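DynF (Micromonospora chersina, PDB 6UBL) is of unknown function but belongs to the dynemicin biosynthetic pathway and forms a beta barrel with palmitic acid bound, consistent with holding a hydrophobic ligand. Local coordinates at residues Thr103-Pro106 / Asp107-Ser110. Numbering follows the deposited sequence.
Sequences TLNP and DCLS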
ATOM      1  N   THR A 103       3.280  17.732   1.955  1.00 25.44           N
ATOM      2  CA  THR A 103       4.709  17.563   2.171  1.00 24.34           C
ATOM      3  C   THR A 103       4.941  16.130   2.632  1.00 24.48           C
ATOM      4  O   THR A 103       4.001  15.343   2.763  1.00 26.19           O
ATOM      5  CB  THR A 103       5.200  18.568   3.212  1.00 27.45           C
ATOM      6  OG1 THR A 103       4.467  18.386   4.424  1.00 28.41           O
ATOM      7  CG2 THR A 103       4.998  20.003   2.717  1.00 29.14           C
ATOM      8  N   LEU A 104       6.196  15.778   2.882  1.00 24.45           N
ATOM      9  CA  LEU A 104       6.498  14.445   3.377  1.00 24.45           C
ATOM     10  C   LEU A 104       6.374  14.349   4.895  1.00 24.13           C
ATOM     11  O   LEU A 104       6.704  15.278   5.635  1.00 25.92           O
ATOM     12  CB  LEU A 104       7.919  14.029   2.987  1.00 24.66           C
ATOM     13  CG  LEU A 104       8.204  13.927   1.495  1.00 27.80           C
ATOM     14  CD1 LEU A 104       9.663  13.495   1.324  1.00 29.54           C
ATOM     15  CD2 LEU A 104       7.269  12.973   0.795  1.00 28.64           C
ATOM     16  N   ASN A 105       5.927  13.186   5.348  1.00 23.30           N
ATOM     17  CA  ASN A 105       5.950  12.856   6.768  1.00 23.02           C
ATOM     18  C   ASN A 105       7.384  12.520   7.162  1.00 24.19           C
ATOM     19  O   ASN A 105       7.940  11.542   6.650  1.00 25.68           O
ATOM     20  CB  ASN A 105       5.055  11.653   7.020  1.00 24.44           C
ATOM     21  CG  ASN A 105       4.919  11.318   8.492  1.00 27.74           C
ATOM     22  OD1 ASN A 105       5.749  11.707   9.313  1.00 28.79           O
ATOM     23  ND2 ASN A 105       3.873  10.570   8.832  1.00 25.08           N
ATOM     24  N   PRO A 106       8.023  13.300   8.041  1.00 23.99           N
ATOM     25  CA  PRO A 106       9.432  13.022   8.384  1.00 27.01           C
ATOM     26  C   PRO A 106       9.642  11.705   9.101  1.00 28.06           C
ATOM     27  O   PRO A 106      10.792  11.267   9.219  1.00 29.93           O
ATOM     28  CB  PRO A 106       9.830  14.211   9.266  1.00 28.96           C
ATOM     29  CG  PRO A 106       8.540  14.684   9.862  1.00 30.22           C
ATOM     30  CD  PRO A 106       7.475  14.432   8.819  1.00 26.05           C
ATOM     31  N   ASP A 107       8.580  11.062   9.594  1.00 27.21           N
ATOM     32  CA  ASP A 107       8.720   9.786  10.281  1.00 26.88           C
ATOM     33  C   ASP A 107       8.833   8.613   9.318  1.00 25.16           C
ATOM     34  O   ASP A 107       9.102   7.490   9.766  1.00 28.27           O
ATOM     35  CB  ASP A 107       7.500   9.499  11.160  1.00 30.48           C
ATOM     36  CG  ASP A 107       7.370  10.442  12.335  1.00 36.91           C
ATOM     37  OD1 ASP A 107       8.397  10.929  12.839  1.00 38.87           O
ATOM     38  OD2 ASP A 107       6.220  10.648  12.788  1.00 37.15           O
ATOM     39  N   CYS A 108       8.613   8.842   8.025  1.00 25.61           N
ATOM     40  CA  CYS A 108       8.488   7.786   7.034  1.00 26.10           C
ATOM     41  C   CYS A 108       9.540   7.951   5.946  1.00 26.70           C
ATOM     42  O   CYS A 108       9.813   9.074   5.503  1.00 31.27           O
ATOM     43  CB  CYS A 108       7.152   7.914   6.292  1.00 28.88           C
ATOM     44  SG  CYS A 108       5.697   7.800   7.298  1.00 33.05           S
ATOM     45  N   LEU A 109      10.124   6.845   5.504  1.00 23.02           N
ATOM     46  CA  LEU A 109      10.943   6.850   4.296  1.00 22.49           C
ATOM     47  C   LEU A 109      10.044   6.551   3.095  1.00 23.85           C
ATOM     48  O   LEU A 109       9.500   5.443   2.975  1.00 23.87           O
ATOM     49  CB  LEU A 109      12.077   5.826   4.367  1.00 24.05           C
ATOM     50  CG  LEU A 109      12.862   5.791   3.044  1.00 29.49           C
ATOM     51  CD1 LEU A 109      13.654   7.091   2.852  1.00 33.19           C
ATOM     52  CD2 LEU A 109      13.784   4.589   2.940  1.00 32.54           C
ATOM     53  N   SER A 110       9.894   7.529   2.201  1.00 21.09           N
ATOM     54  CA  SER A 110       9.191   7.335   0.935  1.00 21.14           C
ATOM     55  C   SER A 110      10.195   6.832  -0.097  1.00 21.69           C
ATOM     56  O   SER A 110      11.228   7.470  -0.320  1.00 21.04           O
ATOM     57  CB  SER A 110       8.551   8.645   0.475  1.00 23.56           C
ATOM     58  OG  SER A 110       7.502   9.037   1.353  1.00 24.08           O
TER
HETATM   59  O   HOH W   1       3.888   9.707  11.667  1.00 31.42           O
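A type I beta turn from Asn-105 to Cys-108, closed by the backbone bond from Cys-108 N to Asn-105 O (3.1 Å), steps the chain from strand 100-104 into strand 108-115, which run in succession between the same neighbours, 81-92 and 129-141, in the barrel wall. An Asx turn lies over the same residues: Asn-105 OD1 accepts Asp-107 N at 2.9 Å, with a nearly straight N-H...O angle of 163°, although the donor sits above the amide plane. Pro-106, between the two, has no N-H to offer. Asn-105 CG stands beside its own carbonyl carbon (chi1 -175°), which brings OD1 round to the N-H two residues on. Its ND2 donates to a water (3.0 Å) that in turn donates to Asp-107 OD2 (2.8 Å), linking amide and carboxylate whose planes are 53° apart. The buried Cys-108 packs its SG against the same amide, 3.7 Å from Asn-105 ND2. Replacing Asn-105 by alanine would probably cost Asp-107 N its side-chain acceptor, break the water bridge and take the amide away from the Cys-108 sulfur. Farther from the bend, the Leu-104 side chain touches Leu-85, Met-88 and Val-135, about 7 Å from the bound palmitic acid. Ser-110 OG is hydrogen-bonded to Gly-136 N on strand 129-141, and Leu-104 CD2 rests 4.0 Å from that same Ser-110 OG.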